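Local atomic coordinates of USP37 protein (Homo sapiens, PDB entry 3U12), a protein that probably acts as a cysteine-type deubiquitinase, hydrolysing bonds formed by the C-terminal glycine of ubiquitin, and is represented here by its pleckstrin homology domain. Residues F67-S70 with H71-N75. Residues are numbered along the deposited sequence; the frame is centred on the assembly and turned at random.
With SO4 (sulfate ion), chain C; SO4 (sulfate ion), chain D.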
ATOM      1  N   PHE A  67       0.477   5.917   6.685  1.00 15.36           N
ATOM      2  CA  PHE A  67      -0.245   4.861   7.367  1.00 15.47           C
ATOM      3  C   PHE A  67       0.801   3.994   8.016  1.00 19.26           C
ATOM      4  O   PHE A  67       1.717   3.506   7.333  1.00 18.15           O
ATOM      5  CB  PHE A  67      -1.035   4.057   6.312  1.00 15.88           C
ATOM      6  CG  PHE A  67      -2.106   4.864   5.614  1.00 17.35           C
ATOM      7  CD1 PHE A  67      -3.437   4.777   6.013  1.00 20.86           C
ATOM      8  CD2 PHE A  67      -1.793   5.684   4.528  1.00 18.23           C
ATOM      9  CE1 PHE A  67      -4.434   5.503   5.348  1.00 22.63           C
ATOM     10  CE2 PHE A  67      -2.788   6.427   3.880  1.00 20.56           C
ATOM     11  CZ  PHE A  67      -4.102   6.311   4.281  1.00 20.41           C
ATOM     12  N   GLN A  68       0.681   3.797   9.323  1.00 17.74           N
ATOM     13  CA  GLN A  68       1.576   2.910  10.074  1.00 18.41           C
ATOM     14  C   GLN A  68       1.372   1.462   9.636  1.00 21.10           C
ATOM     15  O   GLN A  68       0.234   1.056   9.417  1.00 20.00           O
ATOM     16  CB  GLN A  68       1.349   3.028  11.589  1.00 21.11           C
ATOM     17  CG  GLN A  68       2.384   2.197  12.367  1.00 27.87           C
ATOM     18  CD  GLN A  68       2.386   2.455  13.844  1.00 43.51           C
ATOM     19  OE1 GLN A  68       2.279   3.597  14.296  1.00 37.04           O
ATOM     20  NE2 GLN A  68       2.538   1.393  14.624  1.00 37.32           N
ATOM     21  N   LEU A  69       2.481   0.694   9.509  1.00 17.74           N
ATOM     22  CA  LEU A  69       2.456  -0.721   9.141  1.00 17.75           C
ATOM     23  C   LEU A  69       2.850  -1.608  10.300  1.00 21.27           C
ATOM     24  O   LEU A  69       2.194  -2.617  10.505  1.00 20.47           O
ATOM     25  CB  LEU A  69       3.346  -1.023   7.923  1.00 17.15           C
ATOM     26  CG  LEU A  69       2.935  -0.325   6.628  1.00 20.22           C
ATOM     27  CD1 LEU A  69       3.944  -0.653   5.525  1.00 19.11           C
ATOM     28  CD2 LEU A  69       1.512  -0.724   6.195  1.00 17.85           C
ATOM     29  N   SER A  70       3.906  -1.244  11.060  1.00 20.26           N
ATOM     30  CA  SER A  70       4.380  -2.040  12.217  1.00 22.51           C
ATOM     31  C   SER A  70       3.261  -2.196  13.242  1.00 26.79           C
ATOM     32  O   SER A  70       2.635  -1.187  13.625  1.00 25.19           O
ATOM     33  CB  SER A  70       5.579  -1.368  12.879  1.00 25.56           C
ATOM     34  OG  SER A  70       6.700  -1.393  12.015  1.00 31.89           O
ATOM     35  N   HIS A  71       2.948  -3.467  13.600  1.00 25.08           N
ATOM     36  CA  HIS A  71       1.870  -3.870  14.520  1.00 27.60           C
ATOM     37  C   HIS A  71       0.523  -3.275  14.059  1.00 29.35           C
ATOM     38  O   HIS A  71      -0.292  -2.928  14.913  1.00 28.52           O
ATOM     39  CB  HIS A  71       2.169  -3.406  15.985  1.00 30.48           C
ATOM     40  CG  HIS A  71       3.463  -3.921  16.536  1.00 35.07           C
ATOM     41  ND1 HIS A  71       3.630  -5.253  16.861  1.00 39.47           N
ATOM     42  CD2 HIS A  71       4.610  -3.258  16.802  1.00 36.67           C
ATOM     43  CE1 HIS A  71       4.869  -5.363  17.316  1.00 39.65           C
ATOM     44  NE2 HIS A  71       5.499  -4.190  17.293  1.00 38.67           N
ATOM     45  N   ASN A  72       0.321  -3.101  12.725  1.00 23.48           N
ATOM     46  CA  ASN A  72      -0.898  -2.474  12.194  1.00 22.76           C
ATOM     47  C   ASN A  72      -1.411  -3.125  10.894  1.00 25.71           C
ATOM     48  O   ASN A  72      -2.372  -2.636  10.313  1.00 25.08           O
ATOM     49  CB  ASN A  72      -0.695  -0.948  12.002  1.00 21.22           C
ATOM     50  CG  ASN A  72      -1.987  -0.148  11.892  1.00 34.57           C
ATOM     51  OD1 ASN A  72      -2.997  -0.482  12.499  1.00 33.61           O
ATOM     52  ND2 ASN A  72      -1.994   0.930  11.109  1.00 23.83           N
ATOM     53  N   ILE A  73      -0.819  -4.233  10.460  1.00 21.73           N
ATOM     54  CA  ILE A  73      -1.270  -4.932   9.251  1.00 22.90           C
ATOM     55  C   ILE A  73      -2.245  -6.041   9.657  1.00 32.62           C
ATOM     56  O   ILE A  73      -1.942  -6.841  10.554  1.00 33.90           O
ATOM     57  CB  ILE A  73      -0.090  -5.511   8.415  1.00 24.83           C
ATOM     58  CG1 ILE A  73       0.810  -4.381   7.845  1.00 22.37           C
ATOM     59  CG2 ILE A  73      -0.604  -6.416   7.277  1.00 26.48           C
ATOM     60  CD1 ILE A  73       2.145  -4.946   7.157  1.00 20.52           C
ATOM     61  N   LYS A  74      -3.410  -6.067   9.000  1.00 29.66           N
ATOM     62  CA  LYS A  74      -4.434  -7.075   9.231  1.00 32.20           C
ATOM     63  C   LYS A  74      -4.278  -8.142   8.160  1.00 36.63           C
ATOM     64  O   LYS A  74      -4.087  -9.314   8.495  1.00 40.33           O
ATOM     65  CB  LYS A  74      -5.842  -6.452   9.205  1.00 35.51           C
ATOM     66  CG  LYS A  74      -6.893  -7.356   9.865  1.00 52.76           C
ATOM     67  CD  LYS A  74      -8.306  -7.032   9.427  1.00 66.65           C
ATOM     68  CE  LYS A  74      -9.013  -6.072  10.349  1.00 80.81           C
ATOM     69  NZ  LYS A  74     -10.477  -6.063  10.085  1.00 93.99           N
ATOM     70  N   ASN A  75      -4.333  -7.746   6.870  1.00 31.07           N
ATOM     71  CA  ASN A  75      -4.163  -8.697   5.759  1.00 32.07           C
ATOM     72  C   ASN A  75      -3.681  -8.015   4.477  1.00 33.37           C
ATOM     73  O   ASN A  75      -3.768  -6.782   4.324  1.00 30.50           O
ATOM     74  CB  ASN A  75      -5.429  -9.546   5.509  1.00 41.71           C
ATOM     75  CG  ASN A  75      -6.705  -8.790   5.275  1.00 76.18           C
ATOM     76  OD1 ASN A  75      -6.874  -8.107   4.265  1.00 72.67           O
ATOM     77  ND2 ASN A  75      -7.675  -8.992   6.154  1.00 73.37           N
TER
HETATM   78  S   SO4 C1000       0.720  -7.388  16.292  1.00 87.16           S
HETATM   79  O1  SO4 C1000       0.485  -8.634  17.039  1.00 91.67           O
HETATM   80  O2  SO4 C1000       0.392  -6.239  17.149  1.00 91.80           O
HETATM   81  O3  SO4 C1000       2.130  -7.328  15.893  1.00 93.10           O
HETATM   82  O4  SO4 C1000      -0.127  -7.366  15.087  1.00 92.20           O
HETATM   83  S   SO4 D1003       3.134   1.059  18.048  1.00 94.63           S
HETATM   84  O1  SO4 D1003       3.070   0.241  19.269  1.00 99.21           O
HETATM   85  O2  SO4 D1003       3.345   2.472  18.400  1.00 99.17           O
HETATM   86  O3  SO4 D1003       4.257   0.592  17.213  1.00100.45           O
HETATM   87  O4  SO4 D1003       1.867   0.915  17.314  1.00 99.63           O
HETATM   88  O   HOH W   1       1.841  -5.569  11.536  0.50 18.35           O
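With chi1 at -161°, CG of Asn72 stands roughly anti to the backbone N across the CA-CB bond, and its carboxamide reaches back to Gln68, where ND2 donates to the carbonyl O of Gln68 at 2.8 Å. Gln68 O lies close to the plane of the Asn72 amide, while ND2 stands well above the plane of the Gln68 carbonyl. Beside this bond the chain folds sharply: Asn72 N reaches Leu69 O at 2.9 Å, closing a beta turn close to type II, with Ser70 and His71 at its corners and His71 in the left-handed region. A water bridges the same bend, donating to Leu69 O and accepting from Ile73 N. In the pleckstrin homology fold this turn joins strand 65-68, paired with strand 51-58, to strand 73-80, paired with strand 85-92, and so passes the chain from one half of the curled sheet to the other. Leu69 CD2 meets Ile73 CG1 at 4.1 Å on the inner side, where both side chains also touch Leu115 of helix 105-119. The outer side is polar. The extended side chain of Gln68 brings NE2 almost straight onto Ser70 O (2.8 Å, 174°) and also to a sulfate ion, while Ser70 OG bonds to Val52 N. At its ring edge, His71 ND1 donates to O3 of a second sulfate at 2.7 Å; both ions are probably from the crystallisation liquor.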